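Local coordinates for protein 6-phospho-beta-d glycosidase (Streptococcus pyogenes, PDB 5FOO) that probably hydrolyses 6-phospho-beta-glucosides as a family 1 glycoside hydrolase, and here holds 6-phosphocyclophellitol in its active-site pocket, at residues Leu294-Tyr299 with Tyr347-Lys352; Ile351-Arg354 with Asn359-Trp362. The protein carries 1 engineered substitution. All blocks are in the same frame, centred on the assembly; numbering follows the deposited sequence.

Interaction 1. Residues Leu294-Tyr299 with Tyr347-Lys352. With JAZ (6-phosphocyclophellitol), chain G.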
ATOM      1  N   LEU A 294       0.085   4.191 -11.733  1.00 24.37           N
ATOM      2  CA  LEU A 294      -0.395   3.978 -10.358  1.00 25.75           C
ATOM      3  C   LEU A 294      -0.394   2.538 -10.002  1.00 26.31           C
ATOM      4  O   LEU A 294      -0.625   1.649 -10.855  1.00 27.38           O
ATOM      5  CB  LEU A 294      -1.816   4.452 -10.176  1.00 23.76           C
ATOM      6  CG  LEU A 294      -2.007   5.967 -10.161  1.00 25.77           C
ATOM      7  CD1 LEU A 294      -3.487   6.246 -10.337  1.00 27.04           C
ATOM      8  CD2 LEU A 294      -1.433   6.681  -8.947  1.00 24.04           C
ATOM      9  N   GLY A 295      -0.194   2.303  -8.723  1.00 21.68           N
ATOM     10  CA  GLY A 295      -0.693   1.074  -8.142  1.00 26.03           C
ATOM     11  C   GLY A 295      -1.982   1.380  -7.429  1.00 24.54           C
ATOM     12  O   GLY A 295      -2.105   2.434  -6.759  1.00 27.18           O
ATOM     13  N   LEU A 296      -2.942   0.492  -7.599  1.00 25.33           N
ATOM     14  CA  LEU A 296      -4.224   0.597  -6.957  1.00 27.68           C
ATOM     15  C   LEU A 296      -4.446  -0.637  -6.122  1.00 26.30           C
ATOM     16  O   LEU A 296      -4.341  -1.732  -6.631  1.00 28.43           O
ATOM     17  CB  LEU A 296      -5.357   0.733  -7.962  1.00 27.15           C
ATOM     18  CG  LEU A 296      -5.249   2.028  -8.736  1.00 30.68           C
ATOM     19  CD1 LEU A 296      -6.455   2.133  -9.639  1.00 31.87           C
ATOM     20  CD2 LEU A 296      -5.175   3.267  -7.845  1.00 31.65           C
ATOM     21  N   ASN A 297      -4.689  -0.439  -4.829  1.00 26.75           N
ATOM     22  CA  ASN A 297      -4.899  -1.523  -3.867  1.00 27.15           C
ATOM     23  C   ASN A 297      -6.374  -1.793  -3.705  1.00 28.28           C
ATOM     24  O   ASN A 297      -7.185  -0.870  -3.613  1.00 28.83           O
ATOM     25  CB  ASN A 297      -4.285  -1.242  -2.482  1.00 27.02           C
ATOM     26  CG  ASN A 297      -2.755  -1.168  -2.494  1.00 27.58           C
ATOM     27  OD1 ASN A 297      -2.062  -1.659  -3.397  1.00 35.85           O
ATOM     28  ND2 ASN A 297      -2.223  -0.544  -1.486  1.00 28.83           N
ATOM     29  N   PHE A 298      -6.715  -3.076  -3.718  1.00 30.31           N
ATOM     30  CA  PHE A 298      -8.072  -3.501  -3.392  1.00 31.23           C
ATOM     31  C   PHE A 298      -8.128  -4.830  -2.628  1.00 29.30           C
ATOM     32  O   PHE A 298      -7.715  -5.875  -3.129  1.00 29.13           O
ATOM     33  CB  PHE A 298      -8.962  -3.638  -4.645  1.00 30.40           C
ATOM     34  CG  PHE A 298     -10.314  -4.045  -4.289  1.00 28.89           C
ATOM     35  CD1 PHE A 298     -11.193  -3.105  -3.772  1.00 31.15           C
ATOM     36  CD2 PHE A 298     -10.665  -5.368  -4.320  1.00 28.72           C
ATOM     37  CE1 PHE A 298     -12.442  -3.498  -3.352  1.00 33.45           C
ATOM     38  CE2 PHE A 298     -11.893  -5.779  -3.919  1.00 29.41           C
ATOM     39  CZ  PHE A 298     -12.783  -4.853  -3.400  1.00 33.18           C
ATOM     40  N   TYR A 299      -8.702  -4.792  -1.442  1.00 27.52           N
ATOM     41  CA  TYR A 299      -8.852  -6.040  -0.654  1.00 29.40           C
ATOM     42  C   TYR A 299     -10.143  -6.113   0.200  1.00 32.09           C
ATOM     43  O   TYR A 299     -10.465  -7.177   0.694  1.00 34.04           O
ATOM     44  CB  TYR A 299      -7.613  -6.267   0.225  1.00 30.07           C
ATOM     45  CG  TYR A 299      -7.200  -5.027   0.936  1.00 32.10           C
ATOM     46  CD1 TYR A 299      -6.382  -4.091   0.303  1.00 32.55           C
ATOM     47  CD2 TYR A 299      -7.665  -4.730   2.231  1.00 31.07           C
ATOM     48  CE1 TYR A 299      -6.027  -2.901   0.938  1.00 33.85           C
ATOM     49  CE2 TYR A 299      -7.295  -3.540   2.852  1.00 34.08           C
ATOM     50  CZ  TYR A 299      -6.492  -2.638   2.196  1.00 33.96           C
ATOM     51  OH  TYR A 299      -6.084  -1.466   2.770  1.00 42.01           O
ATOM     52  N   TYR A 347     -13.749  -4.413 -11.132  1.00 28.85           N
ATOM     53  CA  TYR A 347     -14.225  -3.932 -12.414  1.00 27.92           C
ATOM     54  C   TYR A 347     -14.581  -2.473 -12.285  1.00 31.20           C
ATOM     55  O   TYR A 347     -14.139  -1.629 -13.101  1.00 29.71           O
ATOM     56  CB  TYR A 347     -15.442  -4.760 -12.882  1.00 31.17           C
ATOM     57  CG  TYR A 347     -16.115  -4.242 -14.135  1.00 33.68           C
ATOM     58  CD1 TYR A 347     -15.599  -4.497 -15.435  1.00 33.09           C
ATOM     59  CD2 TYR A 347     -17.261  -3.505 -14.044  1.00 33.96           C
ATOM     60  CE1 TYR A 347     -16.244  -4.015 -16.578  1.00 29.87           C
ATOM     61  CE2 TYR A 347     -17.872  -2.994 -15.166  1.00 33.18           C
ATOM     62  CZ  TYR A 347     -17.368  -3.262 -16.410  1.00 33.39           C
ATOM     63  OH  TYR A 347     -18.064  -2.704 -17.426  1.00 43.16           O
ATOM     64  N   ASP A 348     -15.321  -2.121 -11.228  1.00 27.94           N
ATOM     65  CA  ASP A 348     -15.658  -0.695 -11.022  1.00 27.85           C
ATOM     66  C   ASP A 348     -14.439   0.216 -10.945  1.00 24.58           C
ATOM     67  O   ASP A 348     -14.475   1.308 -11.487  1.00 23.78           O
ATOM     68  CB  ASP A 348     -16.557  -0.453  -9.792  1.00 31.21           C
ATOM     69  CG  ASP A 348     -17.952  -1.126  -9.934  1.00 35.96           C
ATOM     70  OD1 ASP A 348     -18.443  -1.345 -11.051  1.00 40.27           O
ATOM     71  OD2 ASP A 348     -18.548  -1.475  -8.911  1.00 39.32           O
ATOM     72  N   ILE A 349     -13.392  -0.223 -10.253  1.00 25.13           N
ATOM     73  CA  ILE A 349     -12.128   0.519 -10.212  1.00 26.65           C
ATOM     74  C   ILE A 349     -11.540   0.659 -11.660  1.00 28.41           C
ATOM     75  O   ILE A 349     -11.039   1.710 -12.060  1.00 26.83           O
ATOM     76  CB  ILE A 349     -11.155  -0.218  -9.291  1.00 24.86           C
ATOM     77  CG1 ILE A 349     -11.592  -0.022  -7.794  1.00 27.76           C
ATOM     78  CG2 ILE A 349      -9.747   0.248  -9.453  1.00 26.91           C
ATOM     79  CD1 ILE A 349     -10.850  -0.940  -6.833  1.00 25.27           C
ATOM     80  N   ALA A 350     -11.615  -0.422 -12.410  1.00 27.77           N
ATOM     81  CA  ALA A 350     -11.033  -0.451 -13.758  1.00 30.13           C
ATOM     82  C   ALA A 350     -11.746   0.534 -14.671  1.00 28.73           C
ATOM     83  O   ALA A 350     -11.081   1.273 -15.398  1.00 30.16           O
ATOM     84  CB  ALA A 350     -11.060  -1.874 -14.316  1.00 27.16           C
ATOM     85  N   ILE A 351     -13.072   0.598 -14.544  1.00 29.17           N
ATOM     86  CA  ILE A 351     -13.902   1.515 -15.324  1.00 30.26           C
ATOM     87  C   ILE A 351     -13.646   2.964 -14.913  1.00 35.68           C
ATOM     88  O   ILE A 351     -13.660   3.902 -15.759  1.00 32.12           O
ATOM     89  CB  ILE A 351     -15.390   1.105 -15.189  1.00 34.32           C
ATOM     90  CG1 ILE A 351     -15.632  -0.299 -15.791  1.00 34.07           C
ATOM     91  CG2 ILE A 351     -16.367   2.118 -15.803  1.00 33.31           C
ATOM     92  CD1 ILE A 351     -15.252  -0.420 -17.240  1.00 35.28           C
ATOM     93  N   LYS A 352     -13.404   3.175 -13.620  1.00 33.58           N
ATOM     94  CA  LYS A 352     -13.125   4.519 -13.121  1.00 33.87           C
ATOM     95  C   LYS A 352     -11.822   5.016 -13.713  1.00 30.76           C
ATOM     96  O   LYS A 352     -11.719   6.156 -14.044  1.00 28.21           O
ATOM     97  CB  LYS A 352     -12.979   4.466 -11.574  1.00 38.82           C
ATOM     98  CG  LYS A 352     -12.990   5.794 -10.870  1.00 43.95           C
ATOM     99  CD  LYS A 352     -14.408   6.258 -10.561  1.00 48.82           C
ATOM    100  CE  LYS A 352     -14.391   7.719 -10.100  1.00 53.59           C
ATOM    101  NZ  LYS A 352     -15.768   8.241  -9.929  1.00 57.28           N
TER
HETATM  102  C2  JAZ G1464      -1.446  -5.073   4.968  1.00 26.07           C
HETATM  103  C3  JAZ G1464      -0.614  -4.277   3.939  1.00 26.17           C
HETATM  104  C4  JAZ G1464      -1.448  -3.160   3.322  1.00 27.23           C
HETATM  105  C5  JAZ G1464      -2.707  -3.678   2.642  1.00 27.97           C
HETATM  106  C6  JAZ G1464      -3.494  -4.564   3.583  1.00 27.41           C
HETATM  107  C7  JAZ G1464      -2.635  -5.659   4.215  1.00 27.03           C
HETATM  108  C8  JAZ G1464      -3.461  -6.639   5.045  1.00 30.22           C
HETATM  109  O9  JAZ G1464      -4.036  -5.902   6.120  1.00 31.84           O
HETATM  110  P10 JAZ G1464      -4.304  -6.639   7.502  1.00 33.46           P
HETATM  111  O11 JAZ G1464      -4.845  -5.563   8.375  1.00 38.26           O
HETATM  112  O12 JAZ G1464      -3.130  -7.413   7.937  1.00 44.00           O
HETATM  113  O13 JAZ G1464      -5.315  -7.661   7.216  1.00 33.99           O
HETATM  114  O14 JAZ G1464      -4.145  -3.757   4.574  1.00 29.32           O
HETATM  115  O15 JAZ G1464      -0.689  -6.166   5.498  1.00 26.66           O
HETATM  116  O16 JAZ G1464       0.465  -3.711   4.640  1.00 27.02           O
HETATM  117  O17 JAZ G1464      -0.663  -2.418   2.405  1.00 29.49           O

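Interaction 2. Residues Ile351-Arg354 with Asn359-Trp362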
ATOM      1  N   ILE A 351     -13.072   0.598 -14.544  1.00 29.17           N
ATOM      2  CA  ILE A 351     -13.902   1.515 -15.324  1.00 30.26           C
ATOM      3  C   ILE A 351     -13.646   2.964 -14.913  1.00 35.68           C
ATOM      4  O   ILE A 351     -13.660   3.902 -15.759  1.00 32.12           O
ATOM      5  CB  ILE A 351     -15.390   1.105 -15.189  1.00 34.32           C
ATOM      6  CG1 ILE A 351     -15.632  -0.299 -15.791  1.00 34.07           C
ATOM      7  CG2 ILE A 351     -16.367   2.118 -15.803  1.00 33.31           C
ATOM      8  CD1 ILE A 351     -15.252  -0.420 -17.240  1.00 35.28           C
ATOM      9  N   LYS A 352     -13.404   3.175 -13.620  1.00 33.58           N
ATOM     10  CA  LYS A 352     -13.125   4.519 -13.121  1.00 33.87           C
ATOM     11  C   LYS A 352     -11.822   5.016 -13.713  1.00 30.76           C
ATOM     12  O   LYS A 352     -11.719   6.156 -14.044  1.00 28.21           O
ATOM     13  CB  LYS A 352     -12.979   4.466 -11.574  1.00 38.82           C
ATOM     14  CG  LYS A 352     -12.990   5.794 -10.870  1.00 43.95           C
ATOM     15  CD  LYS A 352     -14.408   6.258 -10.561  1.00 48.82           C
ATOM     16  CE  LYS A 352     -14.391   7.719 -10.100  1.00 53.59           C
ATOM     17  NZ  LYS A 352     -15.768   8.241  -9.929  1.00 57.28           N
ATOM     18  N   MET A 353     -10.798   4.162 -13.745  1.00 30.88           N
ATOM     19  CA  MET A 353      -9.485   4.522 -14.326  1.00 30.23           C
ATOM     20  C   MET A 353      -9.656   4.896 -15.798  1.00 31.42           C
ATOM     21  O   MET A 353      -9.146   5.938 -16.273  1.00 28.24           O
ATOM     22  CB  MET A 353      -8.485   3.381 -14.184  1.00 28.70           C
ATOM     23  CG  MET A 353      -7.903   3.258 -12.790  1.00 28.25           C
ATOM     24  SD  MET A 353      -7.058   4.769 -12.283  1.00 31.29           S
ATOM     25  CE  MET A 353      -5.798   5.032 -13.493  1.00 32.16           C
ATOM     26  N   ARG A 354     -10.416   4.054 -16.484  1.00 31.51           N
ATOM     27  CA  ARG A 354     -10.718   4.254 -17.904  1.00 34.28           C
ATOM     28  C   ARG A 354     -11.361   5.604 -18.200  1.00 33.00           C
ATOM     29  O   ARG A 354     -10.939   6.243 -19.129  1.00 30.56           O
ATOM     30  CB  ARG A 354     -11.603   3.132 -18.472  1.00 33.98           C
ATOM     31  CG  ARG A 354     -11.580   3.101 -20.032  1.00 32.72           C
ATOM     32  CD  ARG A 354     -12.635   2.159 -20.554  1.00 33.25           C
ATOM     33  NE  ARG A 354     -13.918   2.697 -20.180  1.00 32.17           N
ATOM     34  CZ  ARG A 354     -15.084   2.072 -20.281  1.00 35.04           C
ATOM     35  NH1 ARG A 354     -15.164   0.843 -20.771  1.00 34.73           N
ATOM     36  NH2 ARG A 354     -16.196   2.688 -19.857  1.00 33.07           N
ATOM     37  N   ASN A 359      -7.455   7.004 -18.582  1.00 34.92           N
ATOM     38  CA  ASN A 359      -6.892   5.676 -18.733  1.00 33.80           C
ATOM     39  C   ASN A 359      -5.371   5.567 -18.613  1.00 34.75           C
ATOM     40  O   ASN A 359      -4.769   4.730 -19.315  1.00 28.49           O
ATOM     41  CB  ASN A 359      -7.328   5.127 -20.097  1.00 35.68           C
ATOM     42  CG  ASN A 359      -7.553   3.632 -20.093  1.00 35.93           C
ATOM     43  OD1 ASN A 359      -7.706   2.962 -19.051  1.00 36.62           O
ATOM     44  ND2 ASN A 359      -7.620   3.097 -21.280  1.00 31.73           N
ATOM     45  N   ILE A 360      -4.729   6.350 -17.730  1.00 31.15           N
ATOM     46  CA  ILE A 360      -3.315   6.129 -17.535  1.00 29.33           C
ATOM     47  C   ILE A 360      -2.948   4.677 -17.070  1.00 31.48           C
ATOM     48  O   ILE A 360      -3.794   3.919 -16.559  1.00 30.71           O
ATOM     49  CB  ILE A 360      -2.676   7.090 -16.538  1.00 30.72           C
ATOM     50  CG1 ILE A 360      -3.274   6.954 -15.156  1.00 28.92           C
ATOM     51  CG2 ILE A 360      -2.739   8.540 -17.026  1.00 36.38           C
ATOM     52  CD1 ILE A 360      -2.330   7.537 -14.135  1.00 29.80           C
ATOM     53  N   PRO A 361      -1.669   4.313 -17.200  1.00 29.69           N
ATOM     54  CA  PRO A 361      -1.378   2.935 -16.756  1.00 29.57           C
ATOM     55  C   PRO A 361      -1.510   2.716 -15.252  1.00 27.04           C
ATOM     56  O   PRO A 361      -1.136   3.591 -14.454  1.00 26.44           O
ATOM     57  CB  PRO A 361       0.056   2.676 -17.251  1.00 28.56           C
ATOM     58  CG  PRO A 361       0.360   3.800 -18.231  1.00 28.26           C
ATOM     59  CD  PRO A 361      -0.528   4.952 -17.888  1.00 28.95           C
ATOM     60  N   TRP A 362      -2.014   1.538 -14.885  1.00 26.47           N
ATOM     61  CA  TRP A 362      -2.129   1.162 -13.471  1.00 26.43           C
ATOM     62  C   TRP A 362      -2.071  -0.342 -13.343  1.00 28.22           C
ATOM     63  O   TRP A 362      -2.348  -1.047 -14.306  1.00 26.63           O
ATOM     64  CB  TRP A 362      -3.449   1.723 -12.896  1.00 25.53           C
ATOM     65  CG  TRP A 362      -4.672   1.075 -13.483  1.00 26.72           C
ATOM     66  CD1 TRP A 362      -5.254   1.386 -14.688  1.00 28.13           C
ATOM     67  CD2 TRP A 362      -5.466   0.020 -12.918  1.00 26.20           C
ATOM     68  NE1 TRP A 362      -6.349   0.585 -14.904  1.00 29.27           N
ATOM     69  CE2 TRP A 362      -6.506  -0.259 -13.840  1.00 28.48           C
ATOM     70  CE3 TRP A 362      -5.404  -0.726 -11.728  1.00 26.27           C
ATOM     71  CZ2 TRP A 362      -7.471  -1.246 -13.609  1.00 27.49           C
ATOM     72  CZ3 TRP A 362      -6.357  -1.704 -11.502  1.00 27.51           C
ATOM     73  CH2 TRP A 362      -7.383  -1.948 -12.438  1.00 26.86           C
TER

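Interaction 1. Residues Leu294-Tyr299 with Tyr347-Lys352
Ile-349 reaches from helix 344-356 to two side chains of segment 294-299, Leu-296 and Phe-298, and is the residue of 347-352 that makes the apolar contact; Ala-345 and Val-346 of the same helix also pack on Phe-298. Along the helix, Asp-348 comes just before it, its OD2 hydrogen-bonded to Tyr-229 OH. At Ile-349 the two branches divide the work. CG2, anti to the backbone N, lies 3.8 Å from CD1 of Leu-296, the two side chains running past each other in opposite directions. CG1 carries CD1 the other way, to 3.8 Å from CD1 of Phe-298, where the methyl meets the ring obliquely and also lies 4.0 Å from Phe-298 CB. Next, Ala-350 lies against the Trp-362 indole, and its carbonyl takes a hydrogen bond from Ser-408. Along segment 294-299 side chains alternate: the CA-CB bonds of Leu-296 and Phe-298 point toward the helix, that of Asn-297 away, and its amide is hydrogen-bonded to Asn-164 and Ser-365. Beyond, Tyr-299 lays one ring face over 6-phosphocyclophellitol, with its CZ 3.8 Å from ligand C6, while its hydroxyl is hydrogen-bonded to Glu-165. The contact is thus the strand-to-helix layer of a TIM barrel, packing helix 344-356 against the outside of strand 293-297, which is flanked in the sheet by strands 218-224 and 362-367.

Interaction 2. Residues Ile351-Arg354 with Asn359-Trp362
Met-353 lies over one face of the Trp-362 indole in a CH-pi and Met-aromatic contact, across the turn from helix 344-356 into strand 362-367 of the beta/alpha barrel. Its CG stands 3.7 Å from the centroid of the five-membered ring, only 8° off the normal. SD is above the same ring but more distant, at 4.8 Å. Bends at chi2 and chi3 (both -59°) fold the thioether back, bringing CE to 3.6 Å from CG1 of Ile-360. The sulfur chain therefore fills the angle between indole and isoleucine. At the start of the turn, nearer the helix, Asn-359 folds over Arg-354, its OD1 3.5 Å from Arg-354 CA. Asn-359 N makes a weak, bent hydrogen bond of 3.1 Å to Met-353 O, and its backbone, in the left-handed region, reverses the chain toward the strand.

Outside the two segments, Leu-294, Leu-296 and Met-253 pack around Met-353, and Ser-408 holds the indole through a hydrogen bond to its NE1. Arg-354 NH1 bonds Ala-406 O. The amide of Asn-359 is fixed at both ends by the 407-409 loop, ND2 giving to the carbonyl of Gly-407 and OD1 taking the N-H of Asn-409.

From the N terminus, strand 293-297 comes first; the 47 residues after segment 294-299, which include several short strands, form the long excursion that interaction 1 closes when helix 344-356 returns against the strand. The same helix then runs on into interaction 2, which closes the short turn leading to strand 362-367. The two contacts follow one another, sharing Ile-351 and Lys-352, and together complete a beta-alpha-beta crossover between adjacent parallel strands. Their side chains merge: Leu-296 CD1 lies 3.6 Å from Met-353 CG. A probable backbone hydrogen bond, Leu-294 N to Pro-361 O, joins the strands directly.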